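Local coordinates for DUF3829 family protein (Bacteroides vulgatus, PDB 4YJW), which is of unknown function but is an all-helical protein probably exported as a lipoprotein, at residues E17-Y22 with P150-A155; S53-S58 with E101-Y106; R107-D112 with N120-K125. One frame throughout, in Å; residues are numbered along the deposited sequence.

Contact 1: E17-Y22 with P150-A155; sequences EVMKYY and PIVEGA
Val152 lays its CG2 methyl over one face of the Tyr22 ring. The methyl sits 3.9 Å from the ring centroid and leans to the CB side, so that Val152 CG2 is 3.5 Å from Tyr22 CG. This is a CH-pi contact, with the two side chains crossing at about a right angle. The other branch, Val152 CG1, turns to Met19, a selenomethionine, and lies 4.0 Å from Met19 SE. Two bends in the Met19 chain fold it back and bring its selenium to the opposing helix. The same selenium also rests against Ala155 CB, at 3.9 Å. Val18 uses its CG1, which is anti to the backbone N (chi1 170°). Val18 CG1 meets Ile151 CG2 at 3.8 Å and Ala155 CB at 3.9 Å. No hydrogen bond joins the two segments, so the contact is purely apolar. Tyr22 also touches Leu148 and Thr149, one turn earlier on the partner helix, and Met19 touches Leu159. The segment axes approach to 9.4 Å with 140° between their directions. This is antiparallel packing of helix 10-32 against helix 121-159, as in an all-alpha helical bundle.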
loop_
_atom_site.group_PDB
_atom_site.type_symbol
_atom_site.label_atom_id
_atom_site.label_comp_id
_atom_site.label_asym_id
_atom_site.label_seq_id
_atom_site.Cartn_x
_atom_site.Cartn_y
_atom_site.Cartn_z
ATOM N N GLU A 17 5.355 13.647 18.353
ATOM C CA GLU A 17 5.597 12.359 17.693
ATOM C C GLU A 17 4.402 12.004 16.823
ATOM O O GLU A 17 4.587 11.468 15.737
ATOM C CB GLU A 17 5.905 11.223 18.696
ATOM C CG GLU A 17 7.211 11.417 19.469
ATOM C CD GLU A 17 8.443 11.607 18.598
ATOM O OE1 GLU A 17 8.691 10.756 17.710
ATOM O OE2 GLU A 17 9.118 12.649 18.758
ATOM N N VAL A 18 3.170 12.303 17.281
ATOM C CA VAL A 18 1.981 12.053 16.449
ATOM C C VAL A 18 2.110 12.853 15.137
ATOM O O VAL A 18 1.876 12.296 14.064
ATOM C CB VAL A 18 0.665 12.398 17.207
ATOM C CG1 VAL A 18 -0.549 12.362 16.270
ATOM C CG2 VAL A 18 0.457 11.444 18.384
HETATM N N MSE A 19 2.533 14.133 15.216
HETATM C CA MSE A 19 2.698 14.972 14.012
HETATM C C MSE A 19 3.753 14.378 13.055
HETATM O O MSE A 19 3.558 14.392 11.838
HETATM C CB MSE A 19 3.074 16.425 14.387
HETATM C CG MSE A 19 1.991 17.161 15.185
HETATM SE SE MSE A 19 0.185 16.971 14.448
HETATM C CE MSE A 19 0.454 17.706 12.673
ATOM N N LYS A 20 4.848 13.836 13.607
ATOM C CA LYS A 20 5.919 13.216 12.801
ATOM C C LYS A 20 5.356 11.993 12.088
ATOM O O LYS A 20 5.574 11.828 10.884
ATOM C CB LYS A 20 7.138 12.846 13.649
ATOM C CG LYS A 20 7.853 14.056 14.284
ATOM C CD LYS A 20 9.037 13.592 15.169
ATOM C CE LYS A 20 9.606 14.753 15.952
ATOM N NZ LYS A 20 10.604 14.298 16.973
ATOM N N TYR A 21 4.601 11.161 12.828
ATOM C CA TYR A 21 3.979 9.950 12.292
ATOM C C TYR A 21 2.990 10.301 11.178
ATOM O O TYR A 21 2.996 9.667 10.121
ATOM C CB TYR A 21 3.290 9.159 13.418
ATOM C CG TYR A 21 2.859 7.770 12.984
ATOM C CD1 TYR A 21 1.638 7.567 12.338
ATOM C CD2 TYR A 21 3.633 6.652 13.284
ATOM C CE1 TYR A 21 1.232 6.295 11.939
ATOM C CE2 TYR A 21 3.225 5.369 12.907
ATOM C CZ TYR A 21 2.022 5.199 12.236
ATOM O OH TYR A 21 1.586 3.953 11.846
ATOM N N TYR A 22 2.174 11.349 11.393
ATOM C CA TYR A 22 1.206 11.779 10.377
ATOM C C TYR A 22 1.920 12.316 9.129
ATOM O O TYR A 22 1.567 11.932 8.011
ATOM C CB TYR A 22 0.276 12.840 10.948
ATOM C CG TYR A 22 -0.714 13.387 9.943
ATOM C CD1 TYR A 22 -1.657 12.557 9.339
ATOM C CD2 TYR A 22 -0.769 14.748 9.661
ATOM C CE1 TYR A 22 -2.600 13.062 8.444
ATOM C CE2 TYR A 22 -1.732 15.269 8.789
ATOM C CZ TYR A 22 -2.620 14.416 8.159
ATOM O OH TYR A 22 -3.556 14.922 7.284
ATOM N N PRO A 150 -8.395 12.180 13.514
ATOM C CA PRO A 150 -8.902 12.674 14.814
ATOM C C PRO A 150 -7.802 12.791 15.886
ATOM O O PRO A 150 -7.843 13.711 16.703
ATOM C CB PRO A 150 -9.946 11.627 15.215
ATOM C CG PRO A 150 -10.326 10.932 13.915
ATOM C CD PRO A 150 -9.019 10.883 13.169
ATOM N N ILE A 151 -6.799 11.872 15.865
ATOM C CA ILE A 151 -5.649 11.878 16.792
ATOM C C ILE A 151 -4.779 13.123 16.515
ATOM O O ILE A 151 -4.286 13.762 17.451
ATOM C CB ILE A 151 -4.803 10.561 16.667
ATOM C CG1 ILE A 151 -5.667 9.297 16.867
ATOM C CG2 ILE A 151 -3.603 10.573 17.662
ATOM C CD1 ILE A 151 -4.966 7.944 16.482
ATOM N N VAL A 152 -4.592 13.447 15.221
ATOM C CA VAL A 152 -3.832 14.600 14.733
ATOM C C VAL A 152 -4.483 15.882 15.270
ATOM O O VAL A 152 -3.766 16.777 15.747
ATOM C CB VAL A 152 -3.698 14.577 13.195
ATOM C CG1 VAL A 152 -3.256 15.938 12.643
ATOM C CG2 VAL A 152 -2.684 13.512 12.791
ATOM N N GLU A 153 -5.834 15.954 15.235
ATOM C CA GLU A 153 -6.571 17.101 15.777
ATOM C C GLU A 153 -6.303 17.203 17.286
ATOM O O GLU A 153 -6.100 18.298 17.810
ATOM C CB GLU A 153 -8.078 16.998 15.465
ATOM C CG GLU A 153 -8.941 18.144 16.000
ATOM C CD GLU A 153 -8.432 19.574 15.881
ATOM O OE1 GLU A 153 -7.902 19.949 14.810
ATOM O OE2 GLU A 153 -8.609 20.336 16.856
ATOM N N GLY A 154 -6.250 16.043 17.954
ATOM C CA GLY A 154 -5.964 15.949 19.383
ATOM C C GLY A 154 -4.554 16.442 19.690
ATOM O O GLY A 154 -4.328 17.111 20.706
ATOM N N ALA A 155 -3.594 16.147 18.784
ATOM C CA ALA A 155 -2.193 16.565 18.901
ATOM C C ALA A 155 -2.076 18.078 18.699
ATOM O O ALA A 155 -1.325 18.745 19.418
ATOM C CB ALA A 155 -1.327 15.819 17.886
#

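Contact 2: S53-S58 with E101-Y106; sequences SLPVVS and ENYKTY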
loop_
_atom_site.group_PDB
_atom_site.type_symbol
_atom_site.label_atom_id
_atom_site.label_comp_id
_atom_site.label_asym_id
_atom_site.label_seq_id
_atom_site.Cartn_x
_atom_site.Cartn_y
_atom_site.Cartn_z
ATOM N N SER A 53 3.171 -6.409 -26.005
ATOM C CA SER A 53 2.998 -5.012 -25.578
ATOM C C SER A 53 3.075 -4.824 -24.051
ATOM O O SER A 53 3.084 -3.678 -23.603
ATOM C CB SER A 53 1.651 -4.481 -26.063
ATOM O OG SER A 53 1.663 -4.416 -27.480
ATOM N N LEU A 54 3.101 -5.918 -23.257
ATOM C CA LEU A 54 3.084 -5.816 -21.790
ATOM C C LEU A 54 4.347 -5.119 -21.269
ATOM O O LEU A 54 5.454 -5.620 -21.475
ATOM C CB LEU A 54 2.916 -7.199 -21.121
ATOM C CG LEU A 54 1.696 -8.017 -21.548
ATOM C CD1 LEU A 54 1.750 -9.436 -20.966
ATOM C CD2 LEU A 54 0.394 -7.323 -21.160
ATOM N N PRO A 55 4.238 -3.940 -20.627
ATOM C CA PRO A 55 5.463 -3.267 -20.189
ATOM C C PRO A 55 5.900 -3.680 -18.789
ATOM O O PRO A 55 5.102 -4.194 -18.013
ATOM C CB PRO A 55 5.071 -1.790 -20.227
ATOM C CG PRO A 55 3.610 -1.785 -19.869
ATOM C CD PRO A 55 3.030 -3.125 -20.330
ATOM N N VAL A 56 7.158 -3.404 -18.449
ATOM C CA VAL A 56 7.634 -3.639 -17.079
ATOM C C VAL A 56 7.037 -2.520 -16.213
ATOM O O VAL A 56 7.073 -1.348 -16.606
ATOM C CB VAL A 56 9.189 -3.646 -17.002
ATOM C CG1 VAL A 56 9.682 -3.589 -15.548
ATOM C CG2 VAL A 56 9.759 -4.863 -17.717
ATOM N N VAL A 57 6.497 -2.872 -15.051
ATOM C CA VAL A 57 5.970 -1.871 -14.102
ATOM C C VAL A 57 6.604 -2.198 -12.761
ATOM O O VAL A 57 6.199 -3.161 -12.130
ATOM C CB VAL A 57 4.420 -1.804 -14.032
ATOM C CG1 VAL A 57 4.020 -0.689 -13.068
ATOM C CG2 VAL A 57 3.835 -1.520 -15.434
ATOM N N SER A 58 7.597 -1.416 -12.356
ATOM C CA SER A 58 8.348 -1.665 -11.121
ATOM C C SER A 58 7.587 -1.246 -9.874
ATOM O O SER A 58 6.854 -0.257 -9.896
ATOM C CB SER A 58 9.686 -0.931 -11.164
ATOM O OG SER A 58 10.439 -1.303 -12.306
ATOM N N GLU A 101 4.485 -7.940 -7.691
ATOM C CA GLU A 101 5.121 -9.229 -8.011
ATOM C C GLU A 101 4.198 -10.094 -8.897
ATOM O O GLU A 101 4.697 -10.780 -9.794
ATOM C CB GLU A 101 5.518 -10.005 -6.743
ATOM C CG GLU A 101 6.784 -9.437 -6.085
ATOM C CD GLU A 101 8.068 -9.472 -6.906
ATOM O OE1 GLU A 101 8.275 -10.450 -7.657
ATOM O OE2 GLU A 101 8.890 -8.539 -6.769
ATOM N N ASN A 102 2.866 -10.101 -8.613
ATOM C CA ASN A 102 1.905 -10.868 -9.427
ATOM C C ASN A 102 1.937 -10.384 -10.872
ATOM O O ASN A 102 1.885 -11.211 -11.779
ATOM C CB ASN A 102 0.475 -10.753 -8.876
ATOM C CG ASN A 102 0.207 -11.579 -7.653
ATOM O OD1 ASN A 102 0.958 -12.499 -7.314
ATOM N ND2 ASN A 102 -0.875 -11.248 -6.935
ATOM N N TYR A 103 2.020 -9.061 -11.086
ATOM C CA TYR A 103 2.075 -8.517 -12.458
ATOM C C TYR A 103 3.396 -8.935 -13.135
ATOM O O TYR A 103 3.393 -9.313 -14.304
ATOM C CB TYR A 103 1.912 -6.991 -12.498
ATOM C CG TYR A 103 2.054 -6.456 -13.910
ATOM C CD1 TYR A 103 1.138 -6.811 -14.904
ATOM C CD2 TYR A 103 3.208 -5.781 -14.304
ATOM C CE1 TYR A 103 1.338 -6.464 -16.239
ATOM C CE2 TYR A 103 3.402 -5.391 -15.636
ATOM C CZ TYR A 103 2.466 -5.740 -16.600
ATOM O OH TYR A 103 2.666 -5.394 -17.915
ATOM N N LYS A 104 4.510 -8.889 -12.404
ATOM C CA LYS A 104 5.800 -9.348 -12.980
ATOM C C LYS A 104 5.673 -10.827 -13.430
ATOM O O LYS A 104 5.995 -11.154 -14.562
ATOM C CB LYS A 104 6.935 -9.164 -11.954
ATOM C CG LYS A 104 8.252 -9.805 -12.414
ATOM C CD LYS A 104 9.393 -9.523 -11.413
ATOM C CE LYS A 104 10.588 -10.385 -11.732
ATOM N NZ LYS A 104 11.716 -10.096 -10.806
ATOM N N THR A 105 5.159 -11.698 -12.557
ATOM C CA THR A 105 4.932 -13.122 -12.859
ATOM C C THR A 105 4.066 -13.261 -14.100
ATOM O O THR A 105 4.407 -14.019 -15.007
ATOM C CB THR A 105 4.276 -13.810 -11.664
ATOM O OG1 THR A 105 5.170 -13.692 -10.577
ATOM C CG2 THR A 105 3.998 -15.293 -11.914
ATOM N N TYR A 106 2.926 -12.563 -14.103
ATOM C CA TYR A 106 1.972 -12.573 -15.207
ATOM C C TYR A 106 2.666 -12.213 -16.516
ATOM O O TYR A 106 2.511 -12.934 -17.487
ATOM C CB TYR A 106 0.822 -11.584 -14.917
ATOM C CG TYR A 106 -0.175 -11.477 -16.054
ATOM C CD1 TYR A 106 -1.286 -12.321 -16.118
ATOM C CD2 TYR A 106 -0.045 -10.491 -17.031
ATOM C CE1 TYR A 106 -2.219 -12.210 -17.150
ATOM C CE2 TYR A 106 -0.965 -10.382 -18.078
ATOM C CZ TYR A 106 -2.054 -11.236 -18.123
ATOM O OH TYR A 106 -2.958 -11.139 -19.163
#
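The Tyr103 ring meets the carbonyl of Pro55 at its edge, in the ring plane. Tyr103 OH donates a hydrogen bond to Pro55 O at 2.7 Å. The hydroxyl lies in the carbonyl plane, on a lone pair, with a C=O...donor angle of 142°. Tyr103 CG is anti to the backbone N (chi1 177°), and this carries the ring away from the helix and out to the loop. The hydroxyl also has carbon neighbours. Pro55 CD lies 3.3 Å from Tyr103 OH, and Leu54 CB lies 3.7 Å from the same oxygen. Val57 approaches the ring obliquely, with Val57 CG2 3.9 Å from Tyr103 CE2. The Tyr106 ring is also met obliquely, by Leu54, whose CD1 is 4.1 Å from Tyr106 CE2. Leu54 thus reaches both tyrosines, with CB at one and CD1 at the other. The Tyr106 hydroxyl is hydrogen-bonded to Arg127 of helix 121-159, so its polar end serves a different interface. The contact lays an extended part of the loop between helices 35-44 and 64-71 along helix 79-111. Tyr44 of helix 35-44 touches both Pro55 and Tyr103, and Val41 of that helix touches Val57. Tyr106 packs on Ala123 and Ile126 of helix 121-159.

Contact 3: R107-D112 with N120-K125; sequences RLYMQD and NALADK
Tyr109 reaches across to the first turn of helix 121-159 and accepts a hydrogen bond there. Ala123 N donates to Tyr109 OH at 3.2 Å, with an N-H...O angle of 146°. The bond is long and somewhat bent. Asn120 CA lies 3.3 Å from Tyr109 OH, so the hydroxyl sits close against the start of the helix. Leu122 packs on the ring. Its CD2 methyl lies over one face, 4.0 Å from the Tyr109 centroid and 21° off the ring normal, in a CH-pi contact. Leu122 CB touches the hydroxyl end of the ring, 3.6 Å from Tyr109 CZ. Ala123 CB meets the ring at Tyr109 CE1, at 3.8 Å. The Tyr109 side chain leaves its helix on the side facing the partner, which carries the ring across to it. Met110, also a selenomethionine, adds a looser contact beside it. Met110 SE is 4.3 Å from Ala123 CB, and Met110 CE is 4.1 Å from Asn120 OD1.

Asp118 lies in the next shell. Its OD1 is hydrogen-bonded to Tyr109 OH, and its OD2 to Leu122 N. One carboxylate therefore links the tyrosine to the opening turn of the helix. Tyr115 of helix 114-117 touches Tyr109, Met110 and Asn120. The segment axes run at 151° to each other, 10.5 Å apart at closest approach. Helices 79-111 and 121-159 form an antiparallel helical hairpin here, with short helix 114-117 in its connection.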
loop_
_atom_site.group_PDB
_atom_site.type_symbol
_atom_site.label_atom_id
_atom_site.label_comp_id
_atom_site.label_asym_id
_atom_site.label_seq_id
_atom_site.Cartn_x
_atom_site.Cartn_y
_atom_site.Cartn_z
ATOM N N ARG A 107 3.385 -11.076 -16.558
ATOM C CA ARG A 107 4.045 -10.639 -17.802
ATOM C C ARG A 107 5.036 -11.699 -18.342
ATOM O O ARG A 107 5.000 -12.008 -19.539
ATOM C CB ARG A 107 4.755 -9.304 -17.581
ATOM C CG ARG A 107 5.575 -8.845 -18.803
ATOM C CD ARG A 107 6.190 -7.473 -18.554
ATOM N NE ARG A 107 7.120 -7.120 -19.632
ATOM C CZ ARG A 107 8.392 -7.506 -19.674
ATOM N NH1 ARG A 107 8.901 -8.258 -18.702
ATOM N NH2 ARG A 107 9.165 -7.145 -20.688
ATOM N N LEU A 108 5.855 -12.290 -17.473
ATOM C CA LEU A 108 6.837 -13.306 -17.887
ATOM C C LEU A 108 6.156 -14.591 -18.384
ATOM O O LEU A 108 6.603 -15.179 -19.376
ATOM C CB LEU A 108 7.792 -13.613 -16.728
ATOM C CG LEU A 108 8.633 -12.398 -16.214
ATOM C CD1 LEU A 108 9.700 -12.855 -15.200
ATOM C CD2 LEU A 108 9.298 -11.614 -17.378
ATOM N N TYR A 109 5.057 -14.987 -17.725
ATOM C CA TYR A 109 4.264 -16.179 -18.052
ATOM C C TYR A 109 3.516 -15.975 -19.384
ATOM O O TYR A 109 3.353 -16.938 -20.139
ATOM C CB TYR A 109 3.334 -16.497 -16.853
ATOM C CG TYR A 109 2.008 -17.167 -17.151
ATOM C CD1 TYR A 109 0.870 -16.408 -17.424
ATOM C CD2 TYR A 109 1.838 -18.535 -16.953
ATOM C CE1 TYR A 109 -0.374 -17.007 -17.611
ATOM C CE2 TYR A 109 0.604 -19.149 -17.166
ATOM C CZ TYR A 109 -0.505 -18.375 -17.472
ATOM O OH TYR A 109 -1.737 -18.953 -17.663
HETATM N N MSE A 110 3.049 -14.740 -19.681
HETATM C CA MSE A 110 2.402 -14.494 -20.979
HETATM C C MSE A 110 3.467 -14.476 -22.103
HETATM O O MSE A 110 3.284 -15.107 -23.151
HETATM C CB MSE A 110 1.639 -13.137 -20.981
HETATM C CG MSE A 110 0.427 -13.082 -20.041
HETATM SE SE MSE A 110 -0.851 -14.552 -20.325
HETATM C CE MSE A 110 -1.420 -14.094 -22.161
ATOM N N GLN A 111 4.562 -13.728 -21.890
ATOM C CA GLN A 111 5.586 -13.527 -22.927
ATOM C C GLN A 111 6.431 -14.768 -23.232
ATOM O O GLN A 111 7.000 -14.829 -24.325
ATOM C CB GLN A 111 6.479 -12.337 -22.575
ATOM C CG GLN A 111 5.674 -11.035 -22.737
ATOM C CD GLN A 111 6.440 -9.770 -22.459
ATOM O OE1 GLN A 111 7.511 -9.762 -21.825
ATOM N NE2 GLN A 111 5.874 -8.655 -22.894
ATOM N N ASP A 112 6.508 -15.752 -22.315
ATOM C CA ASP A 112 7.291 -16.960 -22.611
ATOM C C ASP A 112 6.347 -18.092 -23.055
ATOM O O ASP A 112 6.768 -19.251 -23.150
ATOM C CB ASP A 112 8.189 -17.365 -21.423
ATOM C CG ASP A 112 7.482 -17.966 -20.221
ATOM O OD1 ASP A 112 6.251 -18.188 -20.303
ATOM O OD2 ASP A 112 8.145 -18.155 -19.172
ATOM N N ASN A 120 -4.429 -20.578 -19.789
ATOM C CA ASN A 120 -4.649 -19.314 -19.064
ATOM C C ASN A 120 -5.166 -19.481 -17.609
ATOM O O ASN A 120 -5.732 -18.520 -17.071
ATOM C CB ASN A 120 -5.610 -18.402 -19.853
ATOM C CG ASN A 120 -5.001 -17.887 -21.131
ATOM O OD1 ASN A 120 -4.075 -17.058 -21.132
ATOM N ND2 ASN A 120 -5.503 -18.368 -22.244
ATOM N N ALA A 121 -4.959 -20.653 -16.960
ATOM C CA ALA A 121 -5.418 -20.859 -15.574
ATOM C C ALA A 121 -4.713 -19.891 -14.620
ATOM O O ALA A 121 -5.374 -19.245 -13.799
ATOM C CB ALA A 121 -5.190 -22.288 -15.128
ATOM N N LEU A 122 -3.381 -19.755 -14.746
ATOM C CA LEU A 122 -2.669 -18.804 -13.885
ATOM C C LEU A 122 -3.042 -17.354 -14.271
ATOM O O LEU A 122 -3.136 -16.510 -13.384
ATOM C CB LEU A 122 -1.141 -19.020 -13.941
ATOM C CG LEU A 122 -0.312 -18.092 -13.027
ATOM C CD1 LEU A 122 -0.576 -18.375 -11.544
ATOM C CD2 LEU A 122 1.154 -18.174 -13.340
ATOM N N ALA A 123 -3.292 -17.074 -15.575
ATOM C CA ALA A 123 -3.694 -15.722 -16.007
ATOM C C ALA A 123 -4.969 -15.299 -15.276
ATOM O O ALA A 123 -4.995 -14.211 -14.712
ATOM C CB ALA A 123 -3.923 -15.688 -17.525
ATOM N N ASP A 124 -5.998 -16.184 -15.243
ATOM C CA ASP A 124 -7.274 -15.875 -14.585
ATOM C C ASP A 124 -7.119 -15.797 -13.068
ATOM O O ASP A 124 -7.736 -14.928 -12.448
ATOM C CB ASP A 124 -8.362 -16.877 -14.972
ATOM C CG ASP A 124 -8.949 -16.614 -16.353
ATOM O OD1 ASP A 124 -8.822 -15.452 -16.862
ATOM O OD2 ASP A 124 -9.587 -17.521 -16.893
ATOM N N LYS A 125 -6.277 -16.673 -12.467
ATOM C CA LYS A 125 -6.036 -16.618 -11.010
ATOM C C LYS A 125 -5.437 -15.254 -10.632
ATOM O O LYS A 125 -5.851 -14.629 -9.649
ATOM C CB LYS A 125 -5.086 -17.761 -10.607
ATOM C CG LYS A 125 -4.809 -17.849 -9.108
ATOM C CD LYS A 125 -4.005 -19.111 -8.784
ATOM C CE LYS A 125 -3.603 -19.195 -7.324
ATOM N NZ LYS A 125 -4.752 -19.535 -6.446
#

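Contacts 2 and 3 lie together at one end of the elongated helical fold, with centres about 10 Å apart. Contact 1 is on the opposite side of the chain's centre, its centre about 37 Å from that of contact 2 and about 44 Å from that of contact 3. Helix 121-159 runs between contacts 3 and 1. Helix 79-111 carries both 101-106 and 107-112. Along the chain, contact 2 closes before contact 3 opens, and contact 1 encloses both by pairing the first helix with the last. Contacts 2 and 3 also touch, where Leu54 O probably accepts a hydrogen bond from Arg107 NE at 2.9 Å. Contacts 1 and 3 pair helices; contact 2 lays loop on helix.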